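Local coordinates for Poly(A) RNA polymerase protein 2 (Saccharomyces cerevisiae, PDB 3NYB), which probably adds poly(A) tails to RNA as the catalytic subunit of the TRAMP RNA surveillance complex, in partnership with the zinc-knuckle protein Air2p, at residues 55-60 / 85-90; 233-238 / 246-251; 257-262 / 281-286. The protein carries 1 engineered substitution. All coordinates share one frame; numbering follows the deposited sequence.

Interaction 1: residues 55-60 / 85-90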
ATOM      1  N   GLN A  55     -21.393 -17.720 -23.647  1.00 39.54           N
ATOM      2  CA  GLN A  55     -21.493 -18.115 -25.052  1.00 50.23           C
ATOM      3  C   GLN A  55     -20.495 -19.185 -25.476  1.00 49.21           C
ATOM      4  O   GLN A  55     -20.794 -19.989 -26.358  1.00 52.83           O
ATOM      5  CB  GLN A  55     -21.347 -16.903 -25.968  1.00 46.67           C
ATOM      6  CG  GLN A  55     -22.584 -16.056 -26.053  1.00 47.97           C
ATOM      7  CD  GLN A  55     -22.286 -14.670 -26.549  1.00 53.71           C
ATOM      8  OE1 GLN A  55     -23.184 -13.840 -26.685  1.00 61.73           O
ATOM      9  NE2 GLN A  55     -21.012 -14.402 -26.820  1.00 50.04           N
ATOM     10  N   LEU A  56     -19.305 -19.169 -24.884  1.00 43.58           N
ATOM     11  CA  LEU A  56     -18.310 -20.210 -25.148  1.00 46.79           C
ATOM     12  C   LEU A  56     -18.565 -21.429 -24.270  1.00 45.86           C
ATOM     13  O   LEU A  56     -18.527 -22.569 -24.737  1.00 51.22           O
ATOM     14  CB  LEU A  56     -16.889 -19.707 -24.882  1.00 44.49           C
ATOM     15  CG  LEU A  56     -16.329 -18.574 -25.740  1.00 55.71           C
ATOM     16  CD1 LEU A  56     -14.843 -18.417 -25.483  1.00 52.13           C
ATOM     17  CD2 LEU A  56     -16.595 -18.811 -27.221  1.00 61.91           C
ATOM     18  N   TRP A  57     -18.819 -21.169 -22.992  1.00 45.79           N
ATOM     19  CA  TRP A  57     -18.991 -22.206 -21.991  1.00 48.12           C
ATOM     20  C   TRP A  57     -20.163 -21.825 -21.113  1.00 51.48           C
ATOM     21  O   TRP A  57     -19.993 -21.093 -20.144  1.00 49.40           O
ATOM     22  CB  TRP A  57     -17.728 -22.317 -21.136  1.00 39.52           C
ATOM     23  CG  TRP A  57     -16.476 -22.418 -21.945  1.00 46.48           C
ATOM     24  CD1 TRP A  57     -16.061 -23.494 -22.680  1.00 48.40           C
ATOM     25  CD2 TRP A  57     -15.473 -21.420 -22.114  1.00 49.22           C
ATOM     26  NE1 TRP A  57     -14.866 -23.228 -23.293  1.00 56.21           N
ATOM     27  CE2 TRP A  57     -14.471 -21.931 -22.956  1.00 57.99           C
ATOM     28  CE3 TRP A  57     -15.306 -20.107 -21.633  1.00 43.38           C
ATOM     29  CZ2 TRP A  57     -13.336 -21.232 -23.333  1.00 55.81           C
ATOM     30  CZ3 TRP A  57     -14.175 -19.397 -22.001  1.00 46.44           C
ATOM     31  CH2 TRP A  57     -13.206 -19.960 -22.838  1.00 46.77           C
ATOM     32  N   PRO A  58     -21.366 -22.305 -21.462  1.00 65.97           N
ATOM     33  CA  PRO A  58     -22.599 -21.969 -20.735  1.00 65.96           C
ATOM     34  C   PRO A  58     -22.557 -22.362 -19.258  1.00 55.31           C
ATOM     35  O   PRO A  58     -23.364 -21.858 -18.466  1.00 56.26           O
ATOM     36  CB  PRO A  58     -23.681 -22.761 -21.490  1.00 53.77           C
ATOM     37  CG  PRO A  58     -22.919 -23.762 -22.307  1.00 55.03           C
ATOM     38  CD  PRO A  58     -21.661 -23.067 -22.685  1.00 55.96           C
ATOM     39  N   ASP A  59     -21.615 -23.229 -18.896  1.00 45.92           N
ATOM     40  CA  ASP A  59     -21.424 -23.628 -17.500  1.00 55.73           C
ATOM     41  C   ASP A  59     -20.598 -22.638 -16.663  1.00 72.03           C
ATOM     42  O   ASP A  59     -20.635 -22.671 -15.431  1.00 80.68           O
ATOM     43  CB  ASP A  59     -20.778 -25.012 -17.426  1.00 48.38           C
ATOM     44  CG  ASP A  59     -21.733 -26.120 -17.813  1.00 57.39           C
ATOM     45  OD1 ASP A  59     -22.957 -25.857 -17.872  1.00 58.37           O
ATOM     46  OD2 ASP A  59     -21.258 -27.250 -18.059  1.00 54.05           O
ATOM     47  N   ALA A  60     -19.854 -21.762 -17.330  1.00 66.21           N
ATOM     48  CA  ALA A  60     -18.930 -20.872 -16.639  1.00 62.05           C
ATOM     49  C   ALA A  60     -19.619 -19.637 -16.065  1.00 61.61           C
ATOM     50  O   ALA A  60     -20.610 -19.156 -16.607  1.00 65.27           O
ATOM     51  CB  ALA A  60     -17.798 -20.462 -17.573  1.00 63.98           C
ATOM     52  N   SER A  85     -15.803 -22.362 -14.993  1.00 75.59           N
ATOM     53  CA  SER A  85     -15.942 -23.755 -15.445  1.00 85.03           C
ATOM     54  C   SER A  85     -14.599 -24.461 -15.283  1.00 87.55           C
ATOM     55  O   SER A  85     -13.561 -23.803 -15.256  1.00 99.87           O
ATOM     56  CB  SER A  85     -16.425 -23.841 -16.894  1.00 86.08           C
ATOM     57  OG  SER A  85     -17.830 -23.982 -16.951  1.00 85.11           O
ATOM     58  N   GLU A  86     -14.603 -25.783 -15.159  1.00 80.54           N
ATOM     59  CA  GLU A  86     -13.338 -26.512 -15.073  1.00 90.31           C
ATOM     60  C   GLU A  86     -12.533 -26.336 -16.361  1.00 92.53           C
ATOM     61  O   GLU A  86     -12.509 -27.214 -17.222  1.00100.46           O
ATOM     62  CB  GLU A  86     -13.544 -27.996 -14.730  1.00102.44           C
ATOM     63  CG  GLU A  86     -14.759 -28.660 -15.373  1.00108.31           C
ATOM     64  CD  GLU A  86     -15.009 -30.069 -14.839  1.00102.96           C
ATOM     65  OE1 GLU A  86     -14.088 -30.912 -14.904  1.00 99.17           O
ATOM     66  OE2 GLU A  86     -16.131 -30.332 -14.358  1.00 97.85           O
ATOM     67  N   LEU A  87     -11.874 -25.186 -16.477  1.00 88.92           N
ATOM     68  CA  LEU A  87     -11.189 -24.787 -17.703  1.00 75.91           C
ATOM     69  C   LEU A  87      -9.734 -24.442 -17.429  1.00 66.61           C
ATOM     70  O   LEU A  87      -8.975 -24.142 -18.352  1.00 72.02           O
ATOM     71  CB  LEU A  87     -11.882 -23.567 -18.326  1.00 65.97           C
ATOM     72  CG  LEU A  87     -13.309 -23.746 -18.855  1.00 59.81           C
ATOM     73  CD1 LEU A  87     -14.061 -22.412 -18.877  1.00 54.19           C
ATOM     74  CD2 LEU A  87     -13.333 -24.422 -20.236  1.00 40.59           C
ATOM     75  N   GLY A  88      -9.350 -24.475 -16.158  1.00 61.09           N
ATOM     76  CA  GLY A  88      -8.012 -24.085 -15.754  1.00 66.28           C
ATOM     77  C   GLY A  88      -6.933 -25.112 -16.047  1.00 74.51           C
ATOM     78  O   GLY A  88      -6.954 -25.780 -17.086  1.00 79.51           O
ATOM     79  N   GLY A  89      -5.982 -25.235 -15.124  1.00 69.54           N
ATOM     80  CA  GLY A  89      -4.856 -26.130 -15.301  1.00 70.12           C
ATOM     81  C   GLY A  89      -4.113 -25.867 -16.597  1.00 86.41           C
ATOM     82  O   GLY A  89      -3.913 -24.718 -16.990  1.00 95.19           O
ATOM     83  N   LYS A  90      -3.715 -26.940 -17.273  1.00 98.98           N
ATOM     84  CA  LYS A  90      -2.897 -26.835 -18.476  1.00103.59           C
ATOM     85  C   LYS A  90      -3.721 -26.430 -19.696  1.00 93.31           C
ATOM     86  O   LYS A  90      -3.178 -26.027 -20.732  1.00 93.26           O
ATOM     87  CB  LYS A  90      -2.144 -28.145 -18.717  1.00114.85           C
ATOM     88  CG  LYS A  90      -1.081 -28.410 -17.659  1.00122.88           C
ATOM     89  CD  LYS A  90      -0.407 -29.758 -17.838  1.00134.51           C
ATOM     90  CE  LYS A  90       0.891 -29.823 -17.042  1.00140.70           C
ATOM     91  NZ  LYS A  90       0.689 -29.464 -15.610  1.00141.85           N
TER

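Interaction 2: residues 233-238 / 246-251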
ATOM      1  N   ASP A 233      18.144  -7.442   7.568  1.00 67.44           N
ATOM      2  CA  ASP A 233      18.069  -8.385   8.689  1.00 70.70           C
ATOM      3  C   ASP A 233      16.664  -8.741   9.215  1.00 74.31           C
ATOM      4  O   ASP A 233      16.504  -9.763   9.880  1.00 75.71           O
ATOM      5  CB  ASP A 233      18.922  -7.875   9.857  1.00 77.72           C
ATOM      6  CG  ASP A 233      20.326  -7.477   9.432  1.00 86.05           C
ATOM      7  OD1 ASP A 233      21.075  -8.339   8.927  1.00 85.74           O
ATOM      8  OD2 ASP A 233      20.690  -6.298   9.619  1.00 90.21           O
ATOM      9  N   VAL A 234      15.656  -7.914   8.942  1.00 65.75           N
ATOM     10  CA  VAL A 234      14.326  -8.136   9.516  1.00 61.05           C
ATOM     11  C   VAL A 234      13.281  -8.623   8.509  1.00 65.53           C
ATOM     12  O   VAL A 234      13.200  -8.114   7.395  1.00 72.24           O
ATOM     13  CB  VAL A 234      13.792  -6.863  10.196  1.00 62.28           C
ATOM     14  CG1 VAL A 234      12.500  -7.161  10.943  1.00 49.85           C
ATOM     15  CG2 VAL A 234      14.832  -6.291  11.134  1.00 66.53           C
ATOM     16  N   ALA A 235      12.473  -9.599   8.918  1.00 63.95           N
ATOM     17  CA  ALA A 235      11.407 -10.136   8.071  1.00 59.48           C
ATOM     18  C   ALA A 235      10.038  -9.926   8.710  1.00 64.62           C
ATOM     19  O   ALA A 235       9.942  -9.609   9.897  1.00 73.74           O
ATOM     20  CB  ALA A 235      11.637 -11.614   7.799  1.00 46.72           C
ATOM     21  N   LEU A 236       8.978 -10.102   7.923  1.00 48.80           N
ATOM     22  CA  LEU A 236       7.623  -9.914   8.429  1.00 49.72           C
ATOM     23  C   LEU A 236       6.808 -11.188   8.330  1.00 55.71           C
ATOM     24  O   LEU A 236       6.890 -11.905   7.333  1.00 58.92           O
ATOM     25  CB  LEU A 236       6.898  -8.793   7.678  1.00 46.74           C
ATOM     26  CG  LEU A 236       7.274  -7.353   8.007  1.00 36.36           C
ATOM     27  CD1 LEU A 236       8.481  -6.973   7.222  1.00 36.85           C
ATOM     28  CD2 LEU A 236       6.125  -6.445   7.658  1.00 46.77           C
ATOM     29  N   GLY A 237       6.011 -11.452   9.364  1.00 48.13           N
ATOM     30  CA  GLY A 237       5.138 -12.611   9.398  1.00 53.61           C
ATOM     31  C   GLY A 237       3.957 -12.392  10.324  1.00 70.17           C
ATOM     32  O   GLY A 237       3.749 -11.285  10.822  1.00 69.67           O
ATOM     33  N   SER A 238       3.183 -13.449  10.553  1.00 76.15           N
ATOM     34  CA  SER A 238       2.013 -13.371  11.422  1.00 80.78           C
ATOM     35  C   SER A 238       1.839 -14.614  12.285  1.00 92.32           C
ATOM     36  O   SER A 238       1.407 -15.666  11.807  1.00 94.03           O
ATOM     37  CB  SER A 238       0.739 -13.115  10.612  1.00 82.40           C
ATOM     38  OG  SER A 238       0.428 -11.732  10.568  1.00 81.87           O
ATOM     39  N   PHE A 246      10.750 -11.098  12.531  1.00 62.85           N
ATOM     40  CA  PHE A 246      11.751 -12.072  12.947  1.00 65.53           C
ATOM     41  C   PHE A 246      13.019 -11.923  12.121  1.00 68.05           C
ATOM     42  O   PHE A 246      12.957 -11.516  10.967  1.00 69.75           O
ATOM     43  CB  PHE A 246      11.211 -13.511  12.927  1.00 68.91           C
ATOM     44  CG  PHE A 246      10.631 -13.946  11.609  1.00 68.49           C
ATOM     45  CD1 PHE A 246      11.425 -14.556  10.655  1.00 63.47           C
ATOM     46  CD2 PHE A 246       9.279 -13.787  11.347  1.00 67.29           C
ATOM     47  CE1 PHE A 246      10.888 -14.975   9.450  1.00 67.83           C
ATOM     48  CE2 PHE A 246       8.738 -14.204  10.146  1.00 58.68           C
ATOM     49  CZ  PHE A 246       9.543 -14.798   9.196  1.00 60.09           C
ATOM     50  N   PRO A 247      14.181 -12.230  12.723  1.00 75.60           N
ATOM     51  CA  PRO A 247      15.461 -12.028  12.034  1.00 71.42           C
ATOM     52  C   PRO A 247      15.613 -13.019  10.882  1.00 72.28           C
ATOM     53  O   PRO A 247      15.165 -14.158  10.989  1.00 71.15           O
ATOM     54  CB  PRO A 247      16.503 -12.306  13.130  1.00 69.95           C
ATOM     55  CG  PRO A 247      15.730 -12.365  14.428  1.00 66.21           C
ATOM     56  CD  PRO A 247      14.364 -12.822  14.059  1.00 72.28           C
ATOM     57  N   LYS A 248      16.227 -12.585   9.788  1.00 70.27           N
ATOM     58  CA  LYS A 248      16.390 -13.452   8.631  1.00 80.31           C
ATOM     59  C   LYS A 248      17.078 -14.736   9.045  1.00 92.80           C
ATOM     60  O   LYS A 248      16.708 -15.826   8.604  1.00100.65           O
ATOM     61  CB  LYS A 248      17.218 -12.756   7.550  1.00 91.87           C
ATOM     62  CG  LYS A 248      16.643 -11.437   7.062  1.00 93.88           C
ATOM     63  CD  LYS A 248      15.454 -11.648   6.149  1.00 95.62           C
ATOM     64  CE  LYS A 248      14.902 -10.318   5.662  1.00 99.06           C
ATOM     65  NZ  LYS A 248      15.763  -9.690   4.621  1.00 91.23           N
ATOM     66  N   SER A 249      18.079 -14.588   9.909  1.00 94.18           N
ATOM     67  CA  SER A 249      18.946 -15.688  10.321  1.00 86.82           C
ATOM     68  C   SER A 249      18.200 -16.886  10.904  1.00 85.10           C
ATOM     69  O   SER A 249      18.707 -18.005  10.872  1.00 78.12           O
ATOM     70  CB  SER A 249      19.990 -15.177  11.313  1.00 81.62           C
ATOM     71  OG  SER A 249      19.423 -14.205  12.173  1.00 81.93           O
ATOM     72  N   THR A 250      16.998 -16.652  11.427  1.00 88.09           N
ATOM     73  CA  THR A 250      16.187 -17.724  12.000  1.00 88.71           C
ATOM     74  C   THR A 250      15.316 -18.409  10.949  1.00 79.91           C
ATOM     75  O   THR A 250      14.871 -19.541  11.143  1.00 63.27           O
ATOM     76  CB  THR A 250      15.283 -17.215  13.146  1.00 89.56           C
ATOM     77  OG1 THR A 250      14.091 -16.632  12.603  1.00 81.24           O
ATOM     78  CG2 THR A 250      16.013 -16.184  13.994  1.00 91.76           C
ATOM     79  N   TRP A 251      15.067 -17.720   9.839  1.00 81.64           N
ATOM     80  CA  TRP A 251      14.282 -18.299   8.754  1.00 86.49           C
ATOM     81  C   TRP A 251      15.184 -19.197   7.934  1.00 88.04           C
ATOM     82  O   TRP A 251      15.769 -18.764   6.944  1.00 85.89           O
ATOM     83  CB  TRP A 251      13.671 -17.219   7.858  1.00 86.20           C
ATOM     84  CG  TRP A 251      12.485 -17.702   7.062  1.00 78.74           C
ATOM     85  CD1 TRP A 251      12.101 -18.996   6.868  1.00 77.16           C
ATOM     86  CD2 TRP A 251      11.549 -16.888   6.329  1.00 68.93           C
ATOM     87  NE1 TRP A 251      10.976 -19.040   6.076  1.00 75.08           N
ATOM     88  CE2 TRP A 251      10.626 -17.778   5.735  1.00 74.10           C
ATOM     89  CE3 TRP A 251      11.413 -15.520   6.129  1.00 63.21           C
ATOM     90  CZ2 TRP A 251       9.567 -17.307   4.944  1.00 75.68           C
ATOM     91  CZ3 TRP A 251      10.359 -15.067   5.345  1.00 63.54           C
ATOM     92  CH2 TRP A 251       9.451 -15.960   4.763  1.00 60.79           C
TER

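Interaction 3: residues 257-262 / 281-286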
ATOM      1  N   ILE A 257      20.560 -17.260   1.388  1.00101.80           N
ATOM      2  CA  ILE A 257      20.049 -16.083   0.680  1.00 98.40           C
ATOM      3  C   ILE A 257      21.056 -15.500  -0.303  1.00 97.47           C
ATOM      4  O   ILE A 257      22.034 -14.872   0.102  1.00 97.22           O
ATOM      5  CB  ILE A 257      19.672 -14.958   1.664  1.00 91.10           C
ATOM      6  CG1 ILE A 257      18.854 -15.510   2.830  1.00 88.40           C
ATOM      7  CG2 ILE A 257      18.921 -13.849   0.941  1.00 76.50           C
ATOM      8  CD1 ILE A 257      18.778 -14.576   4.013  1.00 83.65           C
ATOM      9  N   LYS A 258      20.805 -15.693  -1.594  1.00 93.67           N
ATOM     10  CA  LYS A 258      21.726 -15.215  -2.617  1.00100.74           C
ATOM     11  C   LYS A 258      21.836 -13.696  -2.569  1.00 97.64           C
ATOM     12  O   LYS A 258      22.923 -13.138  -2.722  1.00100.19           O
ATOM     13  CB  LYS A 258      21.281 -15.680  -4.007  1.00113.84           C
ATOM     14  CG  LYS A 258      21.028 -17.182  -4.106  1.00128.69           C
ATOM     15  CD  LYS A 258      20.579 -17.600  -5.503  1.00134.54           C
ATOM     16  CE  LYS A 258      20.167 -19.070  -5.541  1.00133.61           C
ATOM     17  NZ  LYS A 258      18.871 -19.322  -4.841  1.00128.79           N
ATOM     18  N   ASN A 259      20.703 -13.034  -2.342  1.00 93.42           N
ATOM     19  CA  ASN A 259      20.654 -11.574  -2.288  1.00 88.53           C
ATOM     20  C   ASN A 259      20.117 -11.059  -0.956  1.00 84.90           C
ATOM     21  O   ASN A 259      18.913 -11.107  -0.708  1.00 72.43           O
ATOM     22  CB  ASN A 259      19.819 -11.018  -3.445  1.00 81.30           C
ATOM     23  CG  ASN A 259      19.611  -9.516  -3.353  1.00 73.19           C
ATOM     24  OD1 ASN A 259      20.310  -8.822  -2.612  1.00 63.99           O
ATOM     25  ND2 ASN A 259      18.645  -9.006  -4.111  1.00 73.57           N
ATOM     26  N   PRO A 260      21.018 -10.559  -0.098  1.00 93.18           N
ATOM     27  CA  PRO A 260      20.713 -10.072   1.255  1.00 90.77           C
ATOM     28  C   PRO A 260      19.697  -8.922   1.296  1.00 82.77           C
ATOM     29  O   PRO A 260      18.741  -8.987   2.070  1.00 74.60           O
ATOM     30  CB  PRO A 260      22.081  -9.581   1.757  1.00 89.06           C
ATOM     31  CG  PRO A 260      22.892  -9.379   0.500  1.00 90.77           C
ATOM     32  CD  PRO A 260      22.464 -10.515  -0.359  1.00 93.11           C
ATOM     33  N   PHE A 261      19.906  -7.892   0.481  1.00 75.52           N
ATOM     34  CA  PHE A 261      19.073  -6.692   0.538  1.00 72.72           C
ATOM     35  C   PHE A 261      17.787  -6.817  -0.271  1.00 67.08           C
ATOM     36  O   PHE A 261      17.749  -6.503  -1.462  1.00 69.70           O
ATOM     37  CB  PHE A 261      19.861  -5.465   0.079  1.00 74.70           C
ATOM     38  CG  PHE A 261      19.152  -4.164   0.332  1.00 65.97           C
ATOM     39  CD1 PHE A 261      19.141  -3.602   1.595  1.00 66.23           C
ATOM     40  CD2 PHE A 261      18.506  -3.500  -0.691  1.00 71.73           C
ATOM     41  CE1 PHE A 261      18.495  -2.406   1.835  1.00 64.58           C
ATOM     42  CE2 PHE A 261      17.858  -2.301  -0.459  1.00 72.52           C
ATOM     43  CZ  PHE A 261      17.854  -1.755   0.808  1.00 64.16           C
ATOM     44  N   SER A 262      16.728  -7.262   0.390  1.00 62.45           N
ATOM     45  CA  SER A 262      15.454  -7.472  -0.276  1.00 66.27           C
ATOM     46  C   SER A 262      14.338  -7.689   0.743  1.00 65.86           C
ATOM     47  O   SER A 262      14.571  -8.200   1.839  1.00 65.40           O
ATOM     48  CB  SER A 262      15.546  -8.660  -1.237  1.00 64.67           C
ATOM     49  OG  SER A 262      15.840  -9.859  -0.543  1.00 62.43           O
ATOM     50  N   ASN A 281      13.569  -4.536  -7.007  1.00 52.74           N
ATOM     51  CA  ASN A 281      13.917  -3.130  -7.084  1.00 52.46           C
ATOM     52  C   ASN A 281      13.747  -2.455  -5.744  1.00 49.09           C
ATOM     53  O   ASN A 281      13.501  -1.256  -5.658  1.00 53.03           O
ATOM     54  CB  ASN A 281      13.089  -2.422  -8.141  1.00 52.70           C
ATOM     55  CG  ASN A 281      13.774  -1.184  -8.664  1.00 58.61           C
ATOM     56  OD1 ASN A 281      13.129  -0.298  -9.216  1.00 62.99           O
ATOM     57  ND2 ASN A 281      15.093  -1.114  -8.490  1.00 60.78           N
ATOM     58  N   ILE A 282      13.893  -3.246  -4.696  1.00 44.10           N
ATOM     59  CA  ILE A 282      13.629  -2.788  -3.351  1.00 41.81           C
ATOM     60  C   ILE A 282      14.524  -1.615  -2.960  1.00 49.79           C
ATOM     61  O   ILE A 282      14.149  -0.791  -2.137  1.00 53.37           O
ATOM     62  CB  ILE A 282      13.788  -3.953  -2.360  1.00 56.94           C
ATOM     63  CG1 ILE A 282      13.527  -3.481  -0.930  1.00 48.41           C
ATOM     64  CG2 ILE A 282      15.153  -4.622  -2.532  1.00 65.23           C
ATOM     65  CD1 ILE A 282      12.075  -3.229  -0.655  1.00 40.45           C
ATOM     66  N   ARG A 283      15.704  -1.530  -3.557  1.00 61.48           N
ATOM     67  CA  ARG A 283      16.612  -0.432  -3.248  1.00 67.79           C
ATOM     68  C   ARG A 283      15.998   0.922  -3.581  1.00 58.50           C
ATOM     69  O   ARG A 283      16.051   1.851  -2.779  1.00 50.00           O
ATOM     70  CB  ARG A 283      17.921  -0.597  -4.008  1.00 76.32           C
ATOM     71  CG  ARG A 283      18.536  -1.964  -3.858  1.00 89.70           C
ATOM     72  CD  ARG A 283      19.941  -1.982  -4.423  1.00108.09           C
ATOM     73  NE  ARG A 283      20.617  -3.243  -4.142  1.00120.12           N
ATOM     74  CZ  ARG A 283      21.283  -3.496  -3.022  1.00128.00           C
ATOM     75  NH1 ARG A 283      21.364  -2.568  -2.076  1.00132.59           N
ATOM     76  NH2 ARG A 283      21.868  -4.673  -2.846  1.00127.78           N
ATOM     77  N   ASP A 284      15.432   1.032  -4.779  1.00 60.00           N
ATOM     78  CA  ASP A 284      14.796   2.268  -5.223  1.00 55.79           C
ATOM     79  C   ASP A 284      13.478   2.504  -4.504  1.00 47.51           C
ATOM     80  O   ASP A 284      13.039   3.640  -4.344  1.00 46.85           O
ATOM     81  CB  ASP A 284      14.567   2.242  -6.732  1.00 55.17           C
ATOM     82  CG  ASP A 284      15.828   2.551  -7.515  1.00 67.39           C
ATOM     83  OD1 ASP A 284      16.923   2.497  -6.917  1.00 68.60           O
ATOM     84  OD2 ASP A 284      15.728   2.854  -8.723  1.00 65.62           O
ATOM     85  N   ILE A 285      12.841   1.423  -4.076  1.00 45.16           N
ATOM     86  CA  ILE A 285      11.600   1.545  -3.329  1.00 45.17           C
ATOM     87  C   ILE A 285      11.857   2.296  -2.026  1.00 43.84           C
ATOM     88  O   ILE A 285      11.150   3.246  -1.701  1.00 48.63           O
ATOM     89  CB  ILE A 285      10.969   0.164  -3.060  1.00 43.28           C
ATOM     90  CG1 ILE A 285      10.540  -0.475  -4.383  1.00 37.96           C
ATOM     91  CG2 ILE A 285       9.787   0.290  -2.111  1.00 32.46           C
ATOM     92  CD1 ILE A 285      10.197  -1.934  -4.280  1.00 42.68           C
ATOM     93  N   LYS A 286      12.892   1.879  -1.299  1.00 39.69           N
ATOM     94  CA  LYS A 286      13.277   2.538  -0.054  1.00 46.46           C
ATOM     95  C   LYS A 286      13.655   3.993  -0.284  1.00 50.50           C
ATOM     96  O   LYS A 286      13.272   4.869   0.494  1.00 53.03           O
ATOM     97  CB  LYS A 286      14.442   1.806   0.610  1.00 49.44           C
ATOM     98  CG  LYS A 286      14.988   2.509   1.843  1.00 42.48           C
ATOM     99  CD  LYS A 286      16.054   1.672   2.526  1.00 36.95           C
ATOM    100  CE  LYS A 286      16.587   2.356   3.786  1.00 41.34           C
ATOM    101  NZ  LYS A 286      17.738   1.612   4.366  1.00 49.28           N
TER

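Interaction 1: residues 55-60 / 85-90
In the palm domain, which belongs to the nucleotidyltransferase superfamily, Trp57 and Leu87 pair where two surface loops meet, one of them containing a type I beta turn from Trp57 to Ala60. The contact illustrates how a branched aliphatic tip covers an indole. Both methyls of Leu87 lie against one face of the indole: CD2 lies 3.7 Å from the centroid of the five-membered ring of Trp57, only 14° off its normal, which makes a CH-pi contact over the face. The other methyl, CD1, is offset toward the rim, 3.7 Å from Trp57 CD2 and almost as near to CE3. Leu56 CB covers the opposite face, so the indole lies sandwiched between its own chain neighbour and Leu87. The first torsion of Trp57 (chi1 -50°) keeps CG beside the backbone N and anti to the carbonyl carbon, swinging the ring out from the turn toward the 85-90 loop.

Beside this pair, Ser85 packs on the end of the turn. Its CB is 3.7 Å from Ala60 CB, and its OG comes up to the peptide joining Asp59 to Ala60 at an angle too poor for a hydrogen bond with Ala60 N. That amide instead closes the turn, donating to Trp57 O at 2.9 Å. Ala60 CB also reaches Leu87 CD1, more loosely at 4.4 Å. Between Ser85 and Leu87 the backbone makes an inverse gamma turn centred on Glu86, and the side chains on either side of it, Ser85 and Leu87, both point toward the 55-60 loop.

The 55-60 loop carries the chain from helix 36-54 into strand 62-65, while 85-90 leads from strand 79-83 to helix 92-105. Asn95 of that last helix touches the Trp57 side chain and donates through ND2 to Leu87 O.

Interaction 2: residues 233-238 / 246-251
Lys248 folds its aliphatic chain along the backbone of 233-235, an instructive case of a lysine used as much for its methylenes as for its charge. CB starts 3.9 Å from Asp233 O, and CG closes on the same oxygen, which also accepts a bond from the backbone N of Lys248 (2.8 Å, 156° at the hydrogen). A bend at chi2 (-75°) turns CD past Ala235 CB, and CE then lies 3.3 Å from Val234 O. The terminal NZ, turned by a second bend at chi4, bonds to Tyr231 O, with weak bonds to Asp232 O and Ser262 O. An alanine in its place would probably leave the carbonyl of Tyr231 without this donor and open a gap beside Val234 and Ala235.

All this takes place at the open end of an antiparallel beta hairpin, strands 234-238 and 243-247. Ala235 and Phe246 form its hydrogen-bonded pair, Ala235 N to Phe246 O at 2.8 Å and Phe246 N to Ala235 O at 3.1 Å, and Val234 with Pro247 the adjoining non-hydrogen-bonded one. Ala235 CB rests over the face of the Phe246 ring, 4.1 Å from its centroid, while CZ of that ring comes over a face of Trp251. On the other side of the sheet, Val234 and Pro247 meet Tyr50 and Gly53 of the Protein AIR2 chain, whose Ser67 bonds to Asp233 OD2.

Interaction 3: residues 257-262 / 281-286
Phe261 reaches from a loop of the central domain onto the N-terminal start of helix 282-304, fitting between Ile282, Arg283 and Lys286. This is a loop-on-helix contact made by side chains from successive turns at the helix start, and it shows how one buried ring can be held by several neighbours at once. With CG anti to the backbone N (chi1 -170°), the ring extends straight toward the helix.

The tight part lies where the loop meets the helix. Arg283 CA stands at the ring edge, in plane, and CG of the same arginine is 3.5 Å from Phe261 CE2. Running extended from CG to NE, Arg283 then lays its guanidinium nearly parallel to the ring, the planes 14° apart, with Phe261 CD2 over one face of the guanidinium near its rim. Ile282 fills the adjoining corner with its CG2 branch, 3.4 Å from Phe261 O and 3.6 Å from Ser262 CA. Lys286 contributes only methylene carbon: its CD comes in at the ring edge, 4.2 Å from Phe261 CZ, while its NZ goes on to bond with Ser68 OG of the Protein AIR2 chain.

The loose side is the outer edge of the guanidinium. Arg69 of the Protein AIR2 chain, a like charge, comes close to NH1 there. NH2, past Phe261 CB, stops 4.4 Å short of Asn259 OD1, too far for a bond; that oxygen instead accepts a weak, bent one from Phe261 N at 3.3 Å.

Interactions 2 and 3 form a continuous region, their centres about 15 Å apart, whereas the centre of interaction 1, in the palm domain, lies about 41 and 40 Å from the centres of interactions 2 and 3. Lys248 bridges the close pair in a mixed join: its CB packs 4.3 Å from Ile257 CD1, and its NZ reaches Ser262, next to Phe261 in the loop. Both contacts are also touched by the Protein AIR2 chain, which bonds to Asp233 and Lys286, so this region is part of the heterodimer interface. Interaction 1 meets no other protein chain. It belongs to the palm, the domain that in this superfamily carries the catalytic carboxylates, and its nearest atoms are about 23 Å from interaction 3.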